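Local coordinates for protein alpha-galacturonidase (Bacillus subtilis, PDB 3FEF) that hydrolyses alpha-1,4-linked galacturonate oligomers, releasing alpha-D-galacturonate, as a homotetrameric family 4 glycosidase that depends on NAD(+) and manganese, at residues A[173-179]-A[194-199]; A[187-192]-A[215-219]; A[90-94]-A[117-121]. One frame throughout, in Å; residues are numbered along the deposited sequence.

Contact 1 of 3, residues A[173-179]-A[194-199]; sequences FGTQKLL and REDIRV
Arg194 lays its guanidinium flat on the ring of Phe173, the two planes only 6° apart, in a stack that is also a cation-pi contact: Arg194 CZ stands 3.9 Å from the centroid of the Phe173 ring. The side chain reaches that face by a bent route. CG sits between the backbone N and the carbonyl carbon (chi1 64°), and a bend at chi2 turns the outer chain back along the helix toward its N-terminal end, past CB of Gln176, to the ring. Lys177 folds over the other end of the chain, NZ lying 3.7 Å from CG of Arg194. NH2 of Arg194 is also in a salt bridge with Glu327, and stack and salt bridge together probably limit the rotation of the guanidinium. Replacement of Arg194 by an alanine would probably leave Glu327 without its positive mate and strip the cover from one face of Phe173.

The segments join helix 171-187, which follows the last strand of the Rossmann-like parallel sheet, to strand 197-202, which belongs to an antiparallel sheet; a 3-10 turn at 194-196 leads into that strand. Phe173 lies about 4 Å, side chain to side chain, from His170, the probable proton donor.

Deeper in, Gln176 turns its amide to the backbone of the facing segment. NE2 donates to the backbone O of Ile197 at 2.8 Å, with an N-H...O angle of 161° and the acceptor almost in the amide plane. The same NE2 also donates to a water, which in turn bonds to the carbonyl O of Glu195, and the two partners together hold the amide in orientation. Leu179 continues the interface with hydrocarbon alone: CD1 meets CG2 of Ile197 at 3.8 Å and CG1 of Val199 at 4.1 Å.

Contact 2 of 3, residues A[187-192]-A[215-219]; sequences LGIEVP and YRHID
A mainly apolar surface contact, with Tyr215 set against Ile189, Val191 and Pro192, brings the loop after helix 171-187 up to a beta hairpin. The hairpin turns through a type II' beta turn from Tyr215 to Ile218, closed by two backbone bonds, Tyr215 N to Ile218 O and Ile218 N to Tyr215 O, and it links strands 207-215 and 218-219 of the antiparallel sheet. On the other segment Gly188, with positive phi, is the first residue to leave the helix.

Tyr215 carries most of the contact. A chi1 of 171° swings its ring opposite the backbone N, where the loop residues meet it from several directions. Val191 sets CG2 squarely over one face, 3.9 Å from the centroid of the Tyr215 ring and 9° off its normal, a CH-pi contact. Across the ring, the opposite face is covered by CG of the adjoining Arg216, so the aromatic plane is sandwiched between two aliphatic groups. At the ring's edge Ile189 CD1 comes within 4.1 Å of Tyr215 CE2, and near the hydroxyl Pro192 CD is 3.7 Å from Tyr215 OH.

Helix 220-231 contributes Leu220, which touches Tyr215, and Ile223, which touches Leu187 and Ile218. A second subunit meets the turn as well, its Arg370 bonding to the carbonyl O of His217. Leu187 CD1 and Ile218 CD1 meet methyl to methyl, 4.2 Å apart.

Contact 3 of 3, residues A[90-94]-A[117-121]; sequences DMEVD and IRGLR
A salt-bridge network of Asp90, Asp94 and Arg121, in a largely buried contact, pins two helices of the Rossmann-like domain together near the probable substrate site. The guanidinium of Arg121 and the carboxylate of Asp94 meet edge to edge, their planes 11° apart, as a two-pronged pair. NH1 of Arg121 donates to OD1 of Asp94 at 3.0 Å, nearly straight at 172°, using the syn lone pair of that oxygen; NH2 of Arg121 pairs with OD2 of Asp94 at a modelled 2.5 Å, short enough that the exact length is doubtful. A bend at chi3 turns the end of the arginine chain toward the acid.

Asp90 approaches differently. Its CB lies over one face of the guanidinium, 3.7 Å from CZ of Arg121, while its OD2 forms only a long ion pair with NE of Arg121, 4.0 Å away and well out of the guanidinium plane. That OD2 accepts a hydrogen bond from the backbone N of Ser87, and NE of Arg121 donates to the carbonyl O of Pro85.

Arg118 extends past Asp94, and the selenium of selenomethionine Met91 lies at its guanidinium edge, 3.4 Å from NH1 of Arg118. NE of Arg118 bonds to the carbonyl O of Asn147, a residue that probably binds substrate.

The segments of helices 88-96 and 112-136 run at 143° to each other; helix 425-435 packs on Val93 and Ile117, and helix 295-314 covers Met91.

In the fold
Contacts 1 and 3 are buried, whereas contact 2 lies at the surface, and their chemistry follows that placement. Contact 3 joins two helices through paired charges, contact 1 joins a helix to a strand by a cation-pi stack, a hydrogen bond from a glutamine side-chain amide and apolar packing, and contact 2 relies almost wholly on hydrocarbon and an aromatic ring. Contacts 1 and 2 form one continuous patch: both involve helix 171-187 or its exit and the same antiparallel sheet, they touch where Ile197 meets Val191 and Tyr215, and both reach the second subunit. Contact 3 stands apart, across the chain's centre, about 32 Å between centres from contact 1 and 43 Å from contact 2.

Contact 1 of 3, residues A[173-179]-A[194-199]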
loop_
_atom_site.group_PDB
_atom_site.type_symbol
_atom_site.label_atom_id
_atom_site.label_comp_id
_atom_site.label_asym_id
_atom_site.label_seq_id
_atom_site.Cartn_x
_atom_site.Cartn_y
_atom_site.Cartn_z
ATOM N N PHE A 173 -0.784 29.588 -11.921
ATOM C CA PHE A 173 -1.031 31.002 -11.632
ATOM C C PHE A 173 -1.973 31.613 -12.655
ATOM O O PHE A 173 -2.817 32.445 -12.313
ATOM C CB PHE A 173 0.278 31.803 -11.535
ATOM C CG PHE A 173 1.255 31.237 -10.547
ATOM C CD1 PHE A 173 0.807 30.510 -9.447
ATOM C CD2 PHE A 173 2.625 31.420 -10.720
ATOM C CE1 PHE A 173 1.703 29.961 -8.544
ATOM C CE2 PHE A 173 3.534 30.881 -9.824
ATOM C CZ PHE A 173 3.075 30.146 -8.729
ATOM N N GLY A 174 -1.837 31.191 -13.910
ATOM C CA GLY A 174 -2.666 31.722 -14.995
ATOM C C GLY A 174 -4.127 31.337 -14.853
ATOM O O GLY A 174 -5.015 32.068 -15.277
ATOM N N THR A 175 -4.388 30.182 -14.256
ATOM C CA THR A 175 -5.761 29.779 -14.028
ATOM C C THR A 175 -6.353 30.509 -12.835
ATOM O O THR A 175 -7.528 30.861 -12.832
ATOM C CB THR A 175 -5.894 28.255 -13.855
ATOM O OG1 THR A 175 -5.386 27.631 -15.043
ATOM C CG2 THR A 175 -7.358 27.889 -13.712
ATOM N N GLN A 176 -5.526 30.749 -11.827
ATOM C CA GLN A 176 -5.943 31.584 -10.730
ATOM C C GLN A 176 -6.311 33.007 -11.190
ATOM O O GLN A 176 -7.289 33.572 -10.720
ATOM C CB GLN A 176 -4.852 31.631 -9.677
ATOM C CG GLN A 176 -4.889 30.449 -8.740
ATOM C CD GLN A 176 -3.734 30.476 -7.782
ATOM O OE1 GLN A 176 -2.583 30.355 -8.195
ATOM N NE2 GLN A 176 -4.026 30.635 -6.491
ATOM N N LYS A 177 -5.553 33.569 -12.121
ATOM C CA LYS A 177 -5.856 34.917 -12.606
ATOM C C LYS A 177 -7.159 34.897 -13.401
ATOM O O LYS A 177 -7.962 35.828 -13.311
ATOM C CB LYS A 177 -4.728 35.463 -13.484
ATOM C CG LYS A 177 -3.382 35.623 -12.764
ATOM C CD LYS A 177 -2.318 36.209 -13.711
ATOM C CE LYS A 177 -0.932 36.240 -13.067
ATOM N NZ LYS A 177 -0.918 37.073 -11.835
ATOM N N LEU A 178 -7.368 33.826 -14.167
ATOM C CA LEU A 178 -8.603 33.654 -14.928
ATOM C C LEU A 178 -9.799 33.622 -13.988
ATOM O O LEU A 178 -10.803 34.279 -14.221
ATOM C CB LEU A 178 -8.557 32.367 -15.755
ATOM C CG LEU A 178 -9.885 31.934 -16.396
ATOM C CD1 LEU A 178 -10.347 32.991 -17.413
ATOM C CD2 LEU A 178 -9.764 30.570 -17.046
ATOM N N LEU A 179 -9.690 32.835 -12.924
ATOM C CA LEU A 179 -10.747 32.752 -11.932
ATOM C C LEU A 179 -10.952 34.090 -11.195
ATOM O O LEU A 179 -12.087 34.471 -10.899
ATOM C CB LEU A 179 -10.435 31.634 -10.935
ATOM C CG LEU A 179 -10.485 30.180 -11.431
ATOM C CD1 LEU A 179 -9.814 29.269 -10.403
ATOM C CD2 LEU A 179 -11.923 29.734 -11.660
ATOM N N ARG A 194 -4.228 37.255 -7.075
ATOM C CA ARG A 194 -4.547 35.913 -7.548
ATOM C C ARG A 194 -4.311 34.890 -6.437
ATOM O O ARG A 194 -4.935 33.835 -6.424
ATOM C CB ARG A 194 -3.802 35.559 -8.844
ATOM C CG ARG A 194 -2.280 35.488 -8.733
ATOM C CD ARG A 194 -1.782 34.050 -8.717
ATOM N NE ARG A 194 -0.347 33.983 -8.454
ATOM C CZ ARG A 194 0.207 33.274 -7.475
ATOM N NH1 ARG A 194 -0.547 32.535 -6.670
ATOM N NH2 ARG A 194 1.522 33.278 -7.321
ATOM N N GLU A 195 -3.442 35.227 -5.488
ATOM C CA GLU A 195 -3.251 34.396 -4.299
ATOM C C GLU A 195 -4.555 34.128 -3.567
ATOM O O GLU A 195 -4.739 33.048 -3.028
ATOM C CB GLU A 195 -2.279 35.053 -3.316
ATOM C CG GLU A 195 -0.833 35.035 -3.769
ATOM C CD GLU A 195 -0.379 36.329 -4.462
ATOM O OE1 GLU A 195 -1.204 37.050 -5.078
ATOM O OE2 GLU A 195 0.832 36.614 -4.383
ATOM N N ASP A 196 -5.445 35.118 -3.512
ATOM C CA ASP A 196 -6.712 34.962 -2.794
ATOM C C ASP A 196 -7.664 33.933 -3.436
ATOM O O ASP A 196 -8.712 33.611 -2.875
ATOM C CB ASP A 196 -7.433 36.298 -2.699
ATOM C CG ASP A 196 -6.642 37.327 -1.909
ATOM O OD1 ASP A 196 -5.861 36.910 -1.013
ATOM O OD2 ASP A 196 -6.799 38.542 -2.192
ATOM N N ILE A 197 -7.330 33.460 -4.624
ATOM C CA ILE A 197 -8.102 32.392 -5.229
ATOM C C ILE A 197 -7.485 31.119 -4.700
ATOM O O ILE A 197 -6.444 30.691 -5.176
ATOM C CB ILE A 197 -8.024 32.404 -6.766
ATOM C CG1 ILE A 197 -8.349 33.808 -7.288
ATOM C CG2 ILE A 197 -9.017 31.363 -7.358
ATOM C CD1 ILE A 197 -9.798 34.204 -6.984
ATOM N N ARG A 198 -8.112 30.553 -3.682
ATOM C CA ARG A 198 -7.541 29.430 -2.965
ATOM C C ARG A 198 -8.029 28.184 -3.651
ATOM O O ARG A 198 -9.237 27.889 -3.655
ATOM C CB ARG A 198 -8.014 29.452 -1.515
ATOM C CG ARG A 198 -7.680 30.771 -0.808
ATOM C CD ARG A 198 -6.205 30.852 -0.434
ATOM N NE ARG A 198 -5.821 32.203 -0.022
ATOM C CZ ARG A 198 -4.573 32.580 0.267
ATOM N NH1 ARG A 198 -3.576 31.702 0.208
ATOM N NH2 ARG A 198 -4.319 33.836 0.612
ATOM N N VAL A 199 -7.105 27.464 -4.258
ATOM C CA VAL A 199 -7.511 26.347 -5.071
ATOM C C VAL A 199 -6.926 25.049 -4.535
ATOM O O VAL A 199 -5.816 25.030 -3.980
ATOM C CB VAL A 199 -7.117 26.573 -6.570
ATOM C CG1 VAL A 199 -7.860 27.769 -7.156
ATOM C CG2 VAL A 199 -5.609 26.745 -6.729
HETATM O O HOH W 1 -3.198 30.796 -3.543
#

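Contact 2 of 3, residues A[187-192]-A[215-219]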
loop_
_atom_site.group_PDB
_atom_site.type_symbol
_atom_site.label_atom_id
_atom_site.label_comp_id
_atom_site.label_asym_id
_atom_site.label_seq_id
_atom_site.Cartn_x
_atom_site.Cartn_y
_atom_site.Cartn_z
ATOM N N LEU A 187 -19.513 38.485 -10.470
ATOM C CA LEU A 187 -20.004 38.909 -9.167
ATOM C C LEU A 187 -19.868 40.403 -8.971
ATOM O O LEU A 187 -20.506 40.978 -8.094
ATOM C CB LEU A 187 -19.269 38.171 -8.043
ATOM C CG LEU A 187 -19.212 36.646 -8.186
ATOM C CD1 LEU A 187 -18.522 35.983 -6.982
ATOM C CD2 LEU A 187 -20.613 36.070 -8.408
ATOM N N GLY A 188 -19.035 41.035 -9.780
ATOM C CA GLY A 188 -18.856 42.480 -9.690
ATOM C C GLY A 188 -17.887 42.936 -8.613
ATOM O O GLY A 188 -17.656 44.133 -8.448
ATOM N N ILE A 189 -17.299 41.999 -7.880
ATOM C CA ILE A 189 -16.361 42.381 -6.822
ATOM C C ILE A 189 -14.891 42.189 -7.189
ATOM O O ILE A 189 -14.531 41.268 -7.919
ATOM C CB ILE A 189 -16.672 41.664 -5.505
ATOM C CG1 ILE A 189 -16.320 40.180 -5.591
ATOM C CG2 ILE A 189 -18.144 41.840 -5.151
ATOM C CD1 ILE A 189 -16.895 39.366 -4.443
ATOM N N GLU A 190 -14.051 43.083 -6.680
ATOM C CA GLU A 190 -12.610 43.024 -6.902
ATOM C C GLU A 190 -11.964 41.821 -6.228
ATOM O O GLU A 190 -12.428 41.338 -5.206
ATOM C CB GLU A 190 -11.954 44.288 -6.358
ATOM C CG GLU A 190 -12.462 45.539 -7.013
ATOM C CD GLU A 190 -12.142 45.566 -8.482
ATOM O OE1 GLU A 190 -10.941 45.638 -8.826
ATOM O OE2 GLU A 190 -13.085 45.518 -9.296
ATOM N N VAL A 191 -10.880 41.340 -6.812
ATOM C CA VAL A 191 -10.011 40.393 -6.129
ATOM C C VAL A 191 -8.659 41.051 -6.166
ATOM O O VAL A 191 -8.170 41.366 -7.240
ATOM C CB VAL A 191 -9.953 39.036 -6.837
ATOM C CG1 VAL A 191 -8.844 38.184 -6.242
ATOM C CG2 VAL A 191 -11.291 38.322 -6.717
ATOM N N PRO A 192 -8.067 41.301 -4.984
ATOM C CA PRO A 192 -6.817 42.056 -4.870
ATOM C C PRO A 192 -5.585 41.278 -5.359
ATOM O O PRO A 192 -4.656 41.871 -5.903
ATOM C CB PRO A 192 -6.707 42.342 -3.358
ATOM C CG PRO A 192 -7.921 41.707 -2.701
ATOM C CD PRO A 192 -8.516 40.761 -3.688
ATOM N N TYR A 215 -13.027 31.896 -3.252
ATOM C CA TYR A 215 -12.561 33.240 -2.935
ATOM C C TYR A 215 -13.273 33.621 -1.636
ATOM O O TYR A 215 -14.506 33.717 -1.604
ATOM C CB TYR A 215 -12.881 34.228 -4.062
ATOM C CG TYR A 215 -12.587 35.649 -3.645
ATOM C CD1 TYR A 215 -11.288 36.039 -3.341
ATOM C CD2 TYR A 215 -13.613 36.575 -3.473
ATOM C CE1 TYR A 215 -11.009 37.317 -2.910
ATOM C CE2 TYR A 215 -13.347 37.873 -3.046
ATOM C CZ TYR A 215 -12.037 38.230 -2.777
ATOM O OH TYR A 215 -11.739 39.494 -2.353
ATOM N N ARG A 216 -12.525 33.753 -0.544
ATOM C CA ARG A 216 -13.158 33.946 0.760
ATOM C C ARG A 216 -14.205 32.869 0.977
ATOM O O ARG A 216 -13.915 31.684 0.877
ATOM C CB ARG A 216 -13.862 35.306 0.820
ATOM C CG ARG A 216 -13.026 36.409 0.230
ATOM C CD ARG A 216 -12.256 37.126 1.280
ATOM N NE ARG A 216 -12.824 38.456 1.475
ATOM C CZ ARG A 216 -12.175 39.592 1.228
ATOM N NH1 ARG A 216 -10.914 39.564 0.801
ATOM N NH2 ARG A 216 -12.785 40.758 1.425
ATOM N N HIS A 217 -15.431 33.295 1.250
ATOM C CA HIS A 217 -16.502 32.364 1.580
ATOM C C HIS A 217 -17.213 31.764 0.347
ATOM O O HIS A 217 -18.080 30.922 0.485
ATOM C CB HIS A 217 -17.512 33.060 2.483
ATOM C CG HIS A 217 -18.137 34.268 1.860
ATOM N ND1 HIS A 217 -17.480 35.480 1.760
ATOM C CD2 HIS A 217 -19.359 34.454 1.305
ATOM C CE1 HIS A 217 -18.270 36.357 1.162
ATOM N NE2 HIS A 217 -19.415 35.759 0.875
ATOM N N ILE A 218 -16.829 32.181 -0.850
ATOM C CA ILE A 218 -17.563 31.800 -2.045
ATOM C C ILE A 218 -16.957 30.587 -2.762
ATOM O O ILE A 218 -15.757 30.533 -3.004
ATOM C CB ILE A 218 -17.643 32.993 -3.029
ATOM C CG1 ILE A 218 -18.439 34.144 -2.411
ATOM C CG2 ILE A 218 -18.257 32.562 -4.343
ATOM C CD1 ILE A 218 -17.916 35.535 -2.803
ATOM N N ASP A 219 -17.800 29.618 -3.095
ATOM C CA ASP A 219 -17.374 28.465 -3.875
ATOM C C ASP A 219 -17.264 28.846 -5.351
ATOM O O ASP A 219 -18.232 29.300 -5.942
ATOM C CB ASP A 219 -18.390 27.345 -3.719
ATOM C CG ASP A 219 -17.920 26.049 -4.334
ATOM O OD1 ASP A 219 -16.978 26.071 -5.162
ATOM O OD2 ASP A 219 -18.519 25.004 -4.012
#

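Contact 3 of 3, residues A[90-94]-A[117-121]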
loop_
_atom_site.group_PDB
_atom_site.type_symbol
_atom_site.label_atom_id
_atom_site.label_comp_id
_atom_site.label_asym_id
_atom_site.label_seq_id
_atom_site.Cartn_x
_atom_site.Cartn_y
_atom_site.Cartn_z
ATOM N N ASP A 90 17.833 20.586 -32.121
ATOM C CA ASP A 90 17.257 19.333 -31.638
ATOM C C ASP A 90 15.742 19.473 -31.499
ATOM O O ASP A 90 14.984 18.567 -31.843
ATOM C CB ASP A 90 17.867 18.939 -30.299
ATOM C CG ASP A 90 19.329 18.585 -30.414
ATOM O OD1 ASP A 90 19.756 18.193 -31.521
ATOM O OD2 ASP A 90 20.057 18.697 -29.401
HETATM N N MSE A 91 15.312 20.635 -31.030
HETATM C CA MSE A 91 13.902 20.869 -30.765
HETATM C C MSE A 91 13.058 20.910 -32.038
HETATM O O MSE A 91 11.914 20.438 -32.050
HETATM C CB MSE A 91 13.722 22.148 -29.948
HETATM C CG MSE A 91 12.433 22.170 -29.180
HETATM SE SE MSE A 91 12.364 23.571 -27.820
HETATM C CE MSE A 91 10.461 23.367 -27.363
ATOM N N GLU A 92 13.625 21.470 -33.102
ATOM C CA GLU A 92 12.974 21.496 -34.397
ATOM C C GLU A 92 12.568 20.072 -34.806
ATOM O O GLU A 92 11.492 19.845 -35.369
ATOM C CB GLU A 92 13.912 22.119 -35.433
ATOM C CG GLU A 92 13.255 22.482 -36.764
ATOM C CD GLU A 92 14.184 23.301 -37.664
ATOM O OE1 GLU A 92 14.718 24.331 -37.190
ATOM O OE2 GLU A 92 14.386 22.916 -38.842
ATOM N N VAL A 93 13.439 19.116 -34.513
ATOM C CA VAL A 93 13.122 17.701 -34.674
ATOM C C VAL A 93 12.042 17.251 -33.666
ATOM O O VAL A 93 10.998 16.767 -34.071
ATOM C CB VAL A 93 14.380 16.831 -34.548
ATOM C CG1 VAL A 93 14.025 15.342 -34.696
ATOM C CG2 VAL A 93 15.415 17.254 -35.595
ATOM N N ASP A 94 12.274 17.433 -32.369
ATOM C CA ASP A 94 11.238 17.100 -31.374
ATOM C C ASP A 94 9.859 17.566 -31.860
ATOM O O ASP A 94 8.910 16.799 -31.932
ATOM C CB ASP A 94 11.499 17.796 -30.027
ATOM C CG ASP A 94 12.814 17.399 -29.388
ATOM O OD1 ASP A 94 13.409 16.395 -29.817
ATOM O OD2 ASP A 94 13.248 18.091 -28.440
ATOM N N ILE A 117 11.122 12.209 -26.577
ATOM C CA ILE A 117 12.478 12.315 -27.086
ATOM C C ILE A 117 13.250 13.313 -26.235
ATOM O O ILE A 117 14.380 13.046 -25.817
ATOM C CB ILE A 117 12.496 12.742 -28.589
ATOM C CG1 ILE A 117 11.806 11.677 -29.435
ATOM C CG2 ILE A 117 13.929 12.949 -29.090
ATOM C CD1 ILE A 117 12.499 10.317 -29.387
ATOM N N ARG A 118 12.626 14.452 -25.942
ATOM C CA ARG A 118 13.285 15.466 -25.120
ATOM C C ARG A 118 13.640 14.937 -23.725
ATOM O O ARG A 118 14.753 15.143 -23.227
ATOM C CB ARG A 118 12.418 16.724 -25.026
ATOM C CG ARG A 118 13.071 17.904 -24.319
ATOM C CD ARG A 118 12.043 19.029 -24.238
ATOM N NE ARG A 118 12.407 20.089 -23.311
ATOM C CZ ARG A 118 12.543 21.361 -23.670
ATOM N NH1 ARG A 118 12.337 21.702 -24.934
ATOM N NH2 ARG A 118 12.875 22.280 -22.766
ATOM N N GLY A 119 12.696 14.243 -23.101
ATOM C CA GLY A 119 12.956 13.682 -21.784
ATOM C C GLY A 119 14.153 12.760 -21.882
ATOM O O GLY A 119 15.078 12.799 -21.067
ATOM N N LEU A 120 14.136 11.918 -22.900
ATOM C CA LEU A 120 15.210 10.972 -23.104
ATOM C C LEU A 120 16.565 11.695 -23.092
ATOM O O LEU A 120 17.495 11.297 -22.417
ATOM C CB LEU A 120 14.979 10.327 -24.449
ATOM C CG LEU A 120 15.144 8.842 -24.609
ATOM C CD1 LEU A 120 14.724 8.098 -23.340
ATOM C CD2 LEU A 120 14.287 8.445 -25.815
ATOM N N ARG A 121 16.663 12.766 -23.858
ATOM C CA ARG A 121 17.861 13.605 -23.919
ATOM C C ARG A 121 18.212 14.219 -22.552
ATOM O O ARG A 121 19.376 14.380 -22.199
ATOM C CB ARG A 121 17.589 14.712 -24.940
ATOM C CG ARG A 121 18.786 15.386 -25.562
ATOM C CD ARG A 121 18.433 15.986 -26.954
ATOM N NE ARG A 121 17.468 17.086 -26.887
ATOM C CZ ARG A 121 16.306 17.103 -27.536
ATOM N NH1 ARG A 121 15.973 16.096 -28.322
ATOM N NH2 ARG A 121 15.483 18.136 -27.424
#